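Local coordinates for protein importin subunit beta-1 (Saccharomyces cerevisiae, PDB 3ND2) that carries proteins into the nucleus as the importin beta subunit, working with importin alpha, which recognises the classical nuclear localization signal of the cargo, at residues Q39-S44 against L63-E68; F317-I322 against Q360-H365; S589-V594 against A627-G632; N150-S155 against K195-A200. One frame throughout, in Å; residues are numbered along the deposited sequence.

Interaction 1 (Q39-S44 against L63-E68)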
loop_
_atom_site.group_PDB
_atom_site.type_symbol
_atom_site.label_atom_id
_atom_site.label_comp_id
_atom_site.label_asym_id
_atom_site.label_seq_id
_atom_site.Cartn_x
_atom_site.Cartn_y
_atom_site.Cartn_z
ATOM N N GLN A 39 -1.949 -7.093 -39.834
ATOM C CA GLN A 39 -2.590 -8.381 -40.122
ATOM C C GLN A 39 -2.924 -9.139 -38.847
ATOM O O GLN A 39 -3.955 -9.807 -38.775
ATOM C CB GLN A 39 -1.689 -9.230 -41.031
ATOM C CG GLN A 39 -2.303 -10.542 -41.543
ATOM C CD GLN A 39 -1.263 -11.501 -42.137
ATOM O OE1 GLN A 39 -0.369 -11.092 -42.884
ATOM N NE2 GLN A 39 -1.390 -12.785 -41.812
ATOM N N PHE A 40 -2.059 -9.025 -37.843
ATOM C CA PHE A 40 -2.292 -9.644 -36.539
ATOM C C PHE A 40 -3.552 -9.065 -35.879
ATOM O O PHE A 40 -4.382 -9.812 -35.346
ATOM C CB PHE A 40 -1.067 -9.439 -35.637
ATOM C CG PHE A 40 -1.268 -9.886 -34.213
ATOM C CD1 PHE A 40 -0.880 -11.165 -33.808
ATOM C CD2 PHE A 40 -1.820 -9.021 -33.265
ATOM C CE1 PHE A 40 -1.059 -11.584 -32.486
ATOM C CE2 PHE A 40 -2.001 -9.428 -31.938
ATOM C CZ PHE A 40 -1.620 -10.712 -31.545
ATOM N N ALA A 41 -3.674 -7.736 -35.921
ATOM C CA ALA A 41 -4.762 -7.019 -35.274
ATOM C C ALA A 41 -6.048 -7.197 -36.058
ATOM O O ALA A 41 -7.141 -7.279 -35.475
ATOM C CB ALA A 41 -4.413 -5.556 -35.144
ATOM N N GLY A 42 -5.897 -7.253 -37.386
ATOM C CA GLY A 42 -7.008 -7.411 -38.321
ATOM C C GLY A 42 -7.669 -8.751 -38.093
ATOM O O GLY A 42 -8.867 -8.825 -37.855
ATOM N N LEU A 43 -6.868 -9.807 -38.146
ATOM C CA LEU A 43 -7.341 -11.175 -37.981
ATOM C C LEU A 43 -7.946 -11.410 -36.607
ATOM O O LEU A 43 -8.941 -12.123 -36.495
ATOM C CB LEU A 43 -6.213 -12.185 -38.247
ATOM C CG LEU A 43 -5.820 -12.532 -39.694
ATOM C CD1 LEU A 43 -4.453 -13.209 -39.748
ATOM C CD2 LEU A 43 -6.866 -13.411 -40.361
ATOM N N SER A 44 -7.345 -10.826 -35.566
ATOM C CA SER A 44 -7.935 -10.850 -34.214
ATOM C C SER A 44 -9.372 -10.317 -34.212
ATOM O O SER A 44 -10.272 -10.933 -33.653
ATOM C CB SER A 44 -7.093 -10.041 -33.233
ATOM O OG SER A 44 -5.850 -10.662 -33.015
ATOM N N LEU A 63 -8.962 -10.543 -26.232
ATOM C CA LEU A 63 -8.094 -10.315 -25.088
ATOM C C LEU A 63 -6.614 -10.369 -25.427
ATOM O O LEU A 63 -5.801 -9.772 -24.723
ATOM C CB LEU A 63 -8.421 -11.276 -23.943
ATOM C CG LEU A 63 -9.811 -11.239 -23.282
ATOM C CD1 LEU A 63 -9.777 -12.006 -21.958
ATOM C CD2 LEU A 63 -10.367 -9.821 -23.066
ATOM N N THR A 64 -6.254 -11.077 -26.495
ATOM C CA THR A 64 -4.862 -11.091 -26.947
ATOM C C THR A 64 -4.534 -9.842 -27.770
ATOM O O THR A 64 -3.403 -9.363 -27.762
ATOM C CB THR A 64 -4.464 -12.404 -27.691
ATOM O OG1 THR A 64 -4.982 -12.395 -29.023
ATOM C CG2 THR A 64 -4.962 -13.641 -26.950
ATOM N N LEU A 65 -5.527 -9.299 -28.466
ATOM C CA LEU A 65 -5.331 -8.010 -29.121
ATOM C C LEU A 65 -5.204 -6.901 -28.080
ATOM O O LEU A 65 -4.260 -6.115 -28.123
ATOM C CB LEU A 65 -6.441 -7.698 -30.124
ATOM C CG LEU A 65 -6.229 -6.403 -30.911
ATOM C CD1 LEU A 65 -4.879 -6.413 -31.630
ATOM C CD2 LEU A 65 -7.370 -6.150 -31.900
ATOM N N LYS A 66 -6.146 -6.866 -27.137
ATOM C CA LYS A 66 -6.143 -5.918 -26.031
ATOM C C LYS A 66 -4.801 -5.910 -25.284
ATOM O O LYS A 66 -4.317 -4.858 -24.858
ATOM C CB LYS A 66 -7.289 -6.255 -25.070
ATOM C CG LYS A 66 -7.500 -5.246 -23.948
ATOM C CD LYS A 66 -8.021 -5.905 -22.679
ATOM C CE LYS A 66 -6.878 -6.410 -21.804
ATOM N NZ LYS A 66 -7.316 -6.830 -20.438
ATOM N N ASN A 67 -4.200 -7.085 -25.123
ATOM C CA ASN A 67 -2.920 -7.192 -24.428
ATOM C C ASN A 67 -1.715 -6.826 -25.303
ATOM O O ASN A 67 -0.578 -6.803 -24.831
ATOM C CB ASN A 67 -2.746 -8.582 -23.815
ATOM C CG ASN A 67 -3.607 -8.795 -22.578
ATOM O OD1 ASN A 67 -4.037 -7.846 -21.909
ATOM N ND2 ASN A 67 -3.845 -10.062 -22.260
ATOM N N GLU A 68 -1.973 -6.540 -26.576
ATOM C CA GLU A 68 -0.947 -5.996 -27.477
ATOM C C GLU A 68 -1.133 -4.496 -27.727
ATOM O O GLU A 68 -0.381 -3.889 -28.478
ATOM C CB GLU A 68 -0.908 -6.777 -28.786
ATOM C CG GLU A 68 -0.345 -8.177 -28.633
ATOM C CD GLU A 68 1.092 -8.194 -28.116
ATOM O OE1 GLU A 68 2.011 -7.797 -28.860
ATOM O OE2 GLU A 68 1.309 -8.616 -26.965
#
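L65 of the 63-68 segment enters the side of the 39-44 helix where F40, A41 and S44 lie. Its CB rests against S44 CB at 3.9 Å. From there CG lies anti to the backbone N (chi1 -176°), which carries both methyl branches onto the neighbouring helix. CD1 makes the tightest approach, 3.6 Å to A41 CB, and F40 CE2 comes to it from a direction about a right angle away, at 4.2 Å. CD2 settles over the backbone, 3.8 Å from A41 O. The F40 and L65 side chains run antiparallel alongside each other, and beyond L65 the ring reaches E68, whose CG is 3.9 Å from F40 CE2. The E68 chain bends at chi2; its CG meets the ring, while the carboxylate forms salt bridges with R83 and K30. S44 OG, above one face of the F40 ring and toward its rim, donates to F40 O at 2.9 Å; S44 N reaches the same oxygen from the opposite face of the carbonyl plane. I96 of helix 90-104 touches both A41 and L65. Helices 37-48 and 55-66 thus pack as the two helices of HEAT repeat 2, a helical hairpin of the alpha-solenoid.

Interaction 2 (F317-I322 against Q360-H365)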
loop_
_atom_site.group_PDB
_atom_site.type_symbol
_atom_site.label_atom_id
_atom_site.label_comp_id
_atom_site.label_asym_id
_atom_site.label_seq_id
_atom_site.Cartn_x
_atom_site.Cartn_y
_atom_site.Cartn_z
ATOM N N PHE A 317 -20.748 18.183 8.841
ATOM C CA PHE A 317 -21.880 17.268 8.702
ATOM C C PHE A 317 -21.908 16.229 9.824
ATOM O O PHE A 317 -22.950 16.020 10.453
ATOM C CB PHE A 317 -21.854 16.537 7.357
ATOM C CG PHE A 317 -22.049 17.424 6.161
ATOM C CD1 PHE A 317 -23.090 18.357 6.118
ATOM C CD2 PHE A 317 -21.212 17.303 5.059
ATOM C CE1 PHE A 317 -23.275 19.170 4.999
ATOM C CE2 PHE A 317 -21.387 18.107 3.933
ATOM C CZ PHE A 317 -22.419 19.044 3.899
ATOM N N ALA A 318 -20.769 15.580 10.066
ATOM C CA ALA A 318 -20.673 14.520 11.059
ATOM C C ALA A 318 -21.060 15.062 12.423
ATOM O O ALA A 318 -21.925 14.500 13.095
ATOM C CB ALA A 318 -19.266 13.935 11.090
ATOM N N LEU A 319 -20.432 16.172 12.804
ATOM C CA LEU A 319 -20.687 16.857 14.078
ATOM C C LEU A 319 -22.163 17.239 14.288
ATOM O O LEU A 319 -22.671 17.140 15.407
ATOM C CB LEU A 319 -19.788 18.096 14.163
ATOM C CG LEU A 319 -19.223 18.585 15.492
ATOM C CD1 LEU A 319 -17.719 18.836 15.349
ATOM C CD2 LEU A 319 -19.950 19.833 15.937
ATOM N N SER A 320 -22.844 17.664 13.218
ATOM C CA SER A 320 -24.268 18.043 13.288
ATOM C C SER A 320 -25.189 16.831 13.425
ATOM O O SER A 320 -26.314 16.940 13.916
ATOM C CB SER A 320 -24.688 18.847 12.054
ATOM O OG SER A 320 -23.992 20.076 11.968
ATOM N N SER A 321 -24.693 15.676 13.008
ATOM C CA SER A 321 -25.517 14.496 12.790
ATOM C C SER A 321 -25.405 13.467 13.913
ATOM O O SER A 321 -26.099 12.448 13.891
ATOM C CB SER A 321 -25.085 13.834 11.483
ATOM O OG SER A 321 -23.847 13.160 11.670
ATOM N N ILE A 322 -24.524 13.735 14.876
ATOM C CA ILE A 322 -24.185 12.778 15.930
ATOM C C ILE A 322 -25.412 12.220 16.633
ATOM O O ILE A 322 -25.427 11.060 17.051
ATOM C CB ILE A 322 -23.239 13.405 16.979
ATOM C CG1 ILE A 322 -21.830 13.537 16.413
ATOM C CG2 ILE A 322 -23.246 12.590 18.315
ATOM C CD1 ILE A 322 -20.885 14.328 17.307
ATOM N N GLN A 360 -12.627 10.421 15.983
ATOM C CA GLN A 360 -11.436 11.153 15.549
ATOM C C GLN A 360 -11.785 12.547 15.057
ATOM O O GLN A 360 -11.058 13.503 15.311
ATOM C CB GLN A 360 -10.691 10.367 14.468
ATOM C CG GLN A 360 -10.005 9.121 15.014
ATOM C CD GLN A 360 -9.440 8.221 13.934
ATOM O OE1 GLN A 360 -10.129 7.855 12.984
ATOM N NE2 GLN A 360 -8.178 7.852 14.083
ATOM N N ASN A 361 -12.911 12.643 14.359
ATOM C CA ASN A 361 -13.427 13.888 13.810
ATOM C C ASN A 361 -14.080 14.768 14.885
ATOM O O ASN A 361 -13.802 15.967 14.967
ATOM C CB ASN A 361 -14.456 13.550 12.721
ATOM C CG ASN A 361 -14.755 14.715 11.788
ATOM O OD1 ASN A 361 -13.929 15.601 11.578
ATOM N ND2 ASN A 361 -15.943 14.699 11.205
ATOM N N CYS A 362 -14.930 14.157 15.713
ATOM C CA CYS A 362 -15.827 14.892 16.599
ATOM C C CYS A 362 -15.355 14.987 18.054
ATOM O O CYS A 362 -15.840 15.841 18.796
ATOM C CB CYS A 362 -17.242 14.315 16.515
ATOM S SG CYS A 362 -17.945 14.376 14.826
ATOM N N GLY A 363 -14.430 14.117 18.458
ATOM C CA GLY A 363 -13.745 14.257 19.730
ATOM C C GLY A 363 -14.596 13.955 20.944
ATOM O O GLY A 363 -15.215 12.897 21.023
ATOM N N ASN A 364 -14.622 14.888 21.895
ATOM C CA ASN A 364 -15.391 14.724 23.136
ATOM C C ASN A 364 -16.899 14.636 22.899
ATOM O O ASN A 364 -17.639 14.155 23.756
ATOM C CB ASN A 364 -15.102 15.858 24.130
ATOM C CG ASN A 364 -13.718 15.778 24.750
ATOM O OD1 ASN A 364 -12.958 14.844 24.510
ATOM N ND2 ASN A 364 -13.388 16.768 25.567
ATOM N N HIS A 365 -17.347 15.096 21.733
ATOM C CA HIS A 365 -18.763 15.060 21.366
ATOM C C HIS A 365 -19.329 13.655 21.208
ATOM O O HIS A 365 -20.537 13.457 21.251
ATOM C CB HIS A 365 -18.983 15.849 20.084
ATOM C CG HIS A 365 -18.854 17.324 20.273
ATOM N ND1 HIS A 365 -17.693 18.009 19.993
ATOM C CD2 HIS A 365 -19.731 18.239 20.748
ATOM C CE1 HIS A 365 -17.868 19.289 20.270
ATOM N NE2 HIS A 365 -19.094 19.454 20.733
#
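N361 and C362, at the end of helix 347-362, meet the start of helix 317-332, the two helices that make up HEAT repeat 8 of the importin solenoid. N361 comes first along the chain. Its chi1 of -162° swings the amide toward helix 317-332, bringing ND2 to within 3.4 Å of A318 CB. The methyl group offers this amide no polar partner; ND2 instead donates to E297 of helix 280-306, so the preceding helix holds the asparagine in place beside A318.

C362 follows and sits at the centre of the contact. Its SG stands beside the backbone N and is directed at the opposing helix, where it lies 4.0 Å from A318 CB and 3.7 Å from L319 N. The sulfur thus lodges against backbone as well as side chain where the two segments come closest, the CA atoms of L319 and C362 being 5.8 Å apart. C362 CB, for its part, receives the CD1 methyl of I322 at 3.7 Å.

At G363 the chain leaves the helix with positive phi, 72°, and turns through N364, which is anchored by a hydrogen bond to D401. The turn returns H365 to the contact. Its CB lies 3.7 Å from I322 CD1, so that this one methyl bridges C362 and H365, and the isoleucine and histidine chains cross at about a right angle. The imidazole is fixed on its own segment: ND1 donates to C362 O at 3.1 Å, with the acceptor in the ring plane.

Interaction 3 (S589-V594 against A627-G632)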
loop_
_atom_site.group_PDB
_atom_site.type_symbol
_atom_site.label_atom_id
_atom_site.label_comp_id
_atom_site.label_asym_id
_atom_site.label_seq_id
_atom_site.Cartn_x
_atom_site.Cartn_y
_atom_site.Cartn_z
ATOM N N SER A 589 26.505 -10.225 20.511
ATOM C CA SER A 589 27.363 -10.582 21.637
ATOM C C SER A 589 27.446 -12.100 21.763
ATOM O O SER A 589 28.484 -12.646 22.148
ATOM C CB SER A 589 26.788 -9.995 22.938
ATOM O OG SER A 589 25.749 -9.048 22.692
ATOM N N SER A 590 26.342 -12.767 21.426
ATOM C CA SER A 590 26.187 -14.214 21.577
ATOM C C SER A 590 26.384 -14.915 20.237
ATOM O O SER A 590 26.277 -16.147 20.142
ATOM C CB SER A 590 24.787 -14.527 22.117
ATOM O OG SER A 590 24.463 -13.693 23.221
ATOM N N VAL A 591 26.713 -14.110 19.224
ATOM C CA VAL A 591 26.639 -14.482 17.803
ATOM C C VAL A 591 27.893 -15.162 17.236
ATOM O O VAL A 591 27.780 -16.115 16.467
ATOM C CB VAL A 591 26.209 -13.240 16.947
ATOM C CG1 VAL A 591 26.674 -13.336 15.509
ATOM C CG2 VAL A 591 24.701 -13.048 17.020
ATOM N N GLU A 592 29.072 -14.687 17.631
ATOM C CA GLU A 592 30.351 -15.185 17.086
ATOM C C GLU A 592 30.745 -16.642 17.398
ATOM O O GLU A 592 31.456 -17.255 16.594
ATOM C CB GLU A 592 31.526 -14.222 17.369
ATOM C CG GLU A 592 31.384 -13.330 18.601
ATOM C CD GLU A 592 30.274 -12.296 18.455
ATOM O OE1 GLU A 592 30.437 -11.330 17.676
ATOM O OE2 GLU A 592 29.232 -12.459 19.120
ATOM N N PRO A 593 30.319 -17.198 18.557
ATOM C CA PRO A 593 30.557 -18.642 18.733
ATOM C C PRO A 593 29.661 -19.533 17.839
ATOM O O PRO A 593 30.162 -20.473 17.207
ATOM C CB PRO A 593 30.281 -18.871 20.228
ATOM C CG PRO A 593 29.340 -17.778 20.622
ATOM C CD PRO A 593 29.680 -16.596 19.749
ATOM N N VAL A 594 28.364 -19.221 17.773
ATOM C CA VAL A 594 27.407 -19.976 16.942
ATOM C C VAL A 594 27.468 -19.682 15.422
ATOM O O VAL A 594 26.713 -20.266 14.645
ATOM C CB VAL A 594 25.936 -19.822 17.458
ATOM C CG1 VAL A 594 25.734 -20.570 18.775
ATOM C CG2 VAL A 594 25.540 -18.352 17.607
ATOM N N ALA A 627 26.712 -7.946 9.549
ATOM C CA ALA A 627 26.789 -6.744 10.394
ATOM C C ALA A 627 27.360 -7.011 11.797
ATOM O O ALA A 627 28.025 -6.148 12.386
ATOM C CB ALA A 627 25.419 -6.089 10.497
ATOM N N SER A 628 27.094 -8.208 12.320
ATOM C CA SER A 628 27.513 -8.606 13.657
ATOM C C SER A 628 28.983 -8.979 13.725
ATOM O O SER A 628 29.643 -8.749 14.737
ATOM C CB SER A 628 26.687 -9.798 14.117
ATOM O OG SER A 628 25.355 -9.409 14.366
ATOM N N LEU A 629 29.483 -9.574 12.648
ATOM C CA LEU A 629 30.832 -10.120 12.625
ATOM C C LEU A 629 31.850 -9.124 12.091
ATOM O O LEU A 629 33.009 -9.147 12.495
ATOM C CB LEU A 629 30.870 -11.418 11.813
ATOM C CG LEU A 629 29.947 -12.557 12.262
ATOM C CD1 LEU A 629 29.825 -13.607 11.169
ATOM C CD2 LEU A 629 30.420 -13.188 13.577
ATOM N N GLY A 630 31.412 -8.240 11.202
ATOM C CA GLY A 630 32.324 -7.323 10.524
ATOM C C GLY A 630 33.342 -8.109 9.715
ATOM O O GLY A 630 32.974 -8.812 8.767
ATOM N N LYS A 631 34.616 -8.000 10.106
ATOM C CA LYS A 631 35.718 -8.703 9.446
ATOM C C LYS A 631 35.564 -10.214 9.570
ATOM O O LYS A 631 35.883 -10.953 8.638
ATOM C CB LYS A 631 37.067 -8.277 10.037
ATOM C CG LYS A 631 37.646 -6.987 9.475
ATOM C CD LYS A 631 38.842 -6.530 10.306
ATOM C CE LYS A 631 39.508 -5.290 9.728
ATOM N NZ LYS A 631 38.570 -4.132 9.613
ATOM N N GLY A 632 35.080 -10.662 10.728
ATOM C CA GLY A 632 34.828 -12.076 10.985
ATOM C C GLY A 632 33.906 -12.781 9.999
ATOM O O GLY A 632 33.829 -14.013 10.003
#
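V591 and E592, in the weakly bonded first part of helix 591-607, face S628 and L629, where helix 611-629 ends; together these helices form HEAT repeat 14, and the contact joins the early part of its first helix to the close of its second. The apolar contacts carry most of it. V591 CG1, placed anti to the backbone N (chi1 155°), projects between the two residues opposite, 3.8 Å from S628 CB and 4.2 Å from L629 CD2. The same leucine methyl reaches past the valine to the next residue, lying 4.0 Å from E592 CA and 4.1 Å from E592 CB. One branch of L629 therefore spans two consecutive residues, resting on the backbone and aliphatic root of the glutamate. I584 of helix 563-586 also touches V591, which extends the apolar patch to the preceding helix, and Y636, in a loop, touches L629.

No hydrogen bond links the two segments. E592 OE1 lies 4.0 Å from S628 O, but both atoms are acceptors. S628 turns its CB toward the valine, while its OG bonds mainly to A624 O one turn earlier in its own helix and weakly to I584 O. G630, with positive phi (61°), takes the chain out of that helix, and the turn that follows is closed by G632 N bonding to L629 O at 3.1 Å. On the other segment the E592 chain bends at chi2 and folds back toward its own backbone. There E592 OE2 accepts a weak hydrogen bond from V591 N, 3.0 Å long with an angle of 124° at the hydrogen.

Interaction 4 (N150-S155 against K195-A200)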
loop_
_atom_site.group_PDB
_atom_site.type_symbol
_atom_site.label_atom_id
_atom_site.label_comp_id
_atom_site.label_asym_id
_atom_site.label_seq_id
_atom_site.Cartn_x
_atom_site.Cartn_y
_atom_site.Cartn_z
ATOM N N ASN A 150 -29.112 -5.388 -24.153
ATOM C CA ASN A 150 -27.717 -5.808 -24.245
ATOM C C ASN A 150 -26.792 -4.707 -24.782
ATOM O O ASN A 150 -25.722 -4.453 -24.214
ATOM C CB ASN A 150 -27.589 -7.110 -25.047
ATOM C CG ASN A 150 -27.952 -6.942 -26.513
ATOM O OD1 ASN A 150 -29.128 -6.953 -26.887
ATOM N ND2 ASN A 150 -26.934 -6.801 -27.357
ATOM N N VAL A 151 -27.223 -4.053 -25.859
ATOM C CA VAL A 151 -26.541 -2.892 -26.429
ATOM C C VAL A 151 -26.283 -1.828 -25.352
ATOM O O VAL A 151 -25.153 -1.376 -25.178
ATOM C CB VAL A 151 -27.354 -2.330 -27.631
ATOM C CG1 VAL A 151 -26.801 -0.999 -28.139
ATOM C CG2 VAL A 151 -27.403 -3.350 -28.758
ATOM N N LYS A 152 -27.328 -1.457 -24.614
ATOM C CA LYS A 152 -27.209 -0.496 -23.512
ATOM C C LYS A 152 -26.189 -0.933 -22.453
ATOM O O LYS A 152 -25.348 -0.145 -22.032
ATOM C CB LYS A 152 -28.562 -0.285 -22.828
ATOM C CG LYS A 152 -29.647 0.370 -23.658
ATOM C CD LYS A 152 -30.960 0.253 -22.894
ATOM C CE LYS A 152 -32.091 1.050 -23.515
ATOM N NZ LYS A 152 -33.365 0.807 -22.774
ATOM N N ARG A 153 -26.276 -2.193 -22.033
ATOM C CA ARG A 153 -25.475 -2.721 -20.950
ATOM C C ARG A 153 -23.991 -2.732 -21.306
ATOM O O ARG A 153 -23.147 -2.264 -20.525
ATOM C CB ARG A 153 -25.956 -4.135 -20.590
ATOM C CG ARG A 153 -25.056 -4.915 -19.610
ATOM C CD ARG A 153 -25.131 -6.420 -19.927
ATOM N NE ARG A 153 -23.818 -7.076 -19.912
ATOM C CZ ARG A 153 -23.097 -7.365 -20.998
ATOM N NH1 ARG A 153 -23.540 -7.068 -22.216
ATOM N NH2 ARG A 153 -21.920 -7.957 -20.869
ATOM N N ALA A 154 -23.688 -3.264 -22.489
ATOM C CA ALA A 154 -22.321 -3.486 -22.929
ATOM C C ALA A 154 -21.621 -2.167 -23.202
ATOM O O ALA A 154 -20.413 -2.050 -22.984
ATOM C CB ALA A 154 -22.303 -4.369 -24.157
ATOM N N SER A 155 -22.384 -1.178 -23.670
ATOM C CA SER A 155 -21.848 0.153 -23.942
ATOM C C SER A 155 -21.480 0.902 -22.678
ATOM O O SER A 155 -20.453 1.586 -22.638
ATOM C CB SER A 155 -22.822 0.960 -24.761
ATOM O OG SER A 155 -23.001 0.330 -26.005
ATOM N N LYS A 195 -32.501 -3.895 -14.594
ATOM C CA LYS A 195 -31.636 -3.761 -13.433
ATOM C C LYS A 195 -30.161 -3.883 -13.843
ATOM O O LYS A 195 -29.285 -3.262 -13.225
ATOM C CB LYS A 195 -32.001 -4.792 -12.353
ATOM C CG LYS A 195 -31.231 -6.104 -12.428
ATOM C CD LYS A 195 -31.519 -6.999 -11.235
ATOM C CE LYS A 195 -30.230 -7.607 -10.672
ATOM N NZ LYS A 195 -30.471 -8.365 -9.403
ATOM N N ALA A 196 -29.905 -4.680 -14.882
ATOM C CA ALA A 196 -28.557 -4.888 -15.422
ATOM C C ALA A 196 -27.996 -3.629 -16.081
ATOM O O ALA A 196 -26.804 -3.348 -15.955
ATOM C CB ALA A 196 -28.554 -6.050 -16.406
ATOM N N VAL A 197 -28.851 -2.877 -16.773
ATOM C CA VAL A 197 -28.456 -1.621 -17.414
ATOM C C VAL A 197 -28.204 -0.531 -16.373
ATOM O O VAL A 197 -27.203 0.182 -16.451
ATOM C CB VAL A 197 -29.503 -1.145 -18.476
ATOM C CG1 VAL A 197 -29.264 0.305 -18.880
ATOM C CG2 VAL A 197 -29.478 -2.047 -19.708
ATOM N N ARG A 198 -29.109 -0.408 -15.402
ATOM C CA ARG A 198 -28.943 0.543 -14.292
ATOM C C ARG A 198 -27.663 0.301 -13.485
ATOM O O ARG A 198 -26.923 1.242 -13.214
ATOM C CB ARG A 198 -30.166 0.546 -13.359
ATOM C CG ARG A 198 -31.442 1.078 -13.996
ATOM C CD ARG A 198 -32.471 1.430 -12.939
ATOM N NE ARG A 198 -32.426 2.846 -12.571
ATOM C CZ ARG A 198 -33.148 3.401 -11.598
ATOM N NH1 ARG A 198 -33.971 2.661 -10.860
ATOM N NH2 ARG A 198 -33.041 4.705 -11.354
ATOM N N LEU A 199 -27.417 -0.953 -13.105
ATOM C CA LEU A 199 -26.187 -1.343 -12.399
ATOM C C LEU A 199 -24.938 -0.979 -13.182
ATOM O O LEU A 199 -24.014 -0.383 -12.628
ATOM C CB LEU A 199 -26.163 -2.842 -12.155
ATOM C CG LEU A 199 -26.448 -3.367 -10.757
ATOM C CD1 LEU A 199 -26.428 -4.878 -10.857
ATOM C CD2 LEU A 199 -25.406 -2.862 -9.740
ATOM N N ALA A 200 -24.920 -1.350 -14.466
ATOM C CA ALA A 200 -23.835 -0.992 -15.376
ATOM C C ALA A 200 -23.656 0.522 -15.474
ATOM O O ALA A 200 -22.523 1.017 -15.433
ATOM C CB ALA A 200 -24.063 -1.605 -16.765
#
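Successive HEAT repeats of the solenoid meet here, helix 149-165 of repeat 4 lying beside helix 195-208 of repeat 5. The short segments run nearly parallel, 20° apart, with their axes 8.6 Å from each other at closest approach. V197 carries much of the contact. Its CG2, anti to the carbonyl carbon, points at the start of the K152 side chain, 3.7 Å from K152 CB, and lies 4.0 Å from R153 N. CG1 adds a looser contact at 4.1 Å from K152 CB. Beyond this root K152 extends away, and its NZ pairs with E192 in a salt bridge and also bonds to A145 O. R153, beside it, bends at chi2 and chi3 so that its aliphatic CG passes A196 O at 4.3 Å while the guanidinium leaves the interface. One turn on from A196, the methyl CB of A200 approaches R153 O at 3.9 Å. The CA atoms of R153 and V197 are 4.8 Å apart. R153 and A154 also touch helix 109-126, and K195, R198 and L199 touch helix 238-255, so helix 109-126 packs on the first helix of the pair and helix 238-255 on the second.

All four interactions join helices of the HEAT solenoid, and they follow in series along the chain in the order 1, 4, 2, 3. Interactions 1, 2 and 3 each pair the two helices of one repeat, numbers 2, 8 and 14, whereas interaction 4 connects repeats 4 and 5. None touches another. Interactions 1 and 4 are the closest pair, with centres 26 Å apart and nearest atoms about 12 Å apart, and helix 109-126 packs beside both. Interactions 3 and 4, on opposite sides of the chain's centre, lie 67 Å apart between centres. Interaction 2 is 39 Å from interaction 4 and 56 Å from interaction 3, again between centres.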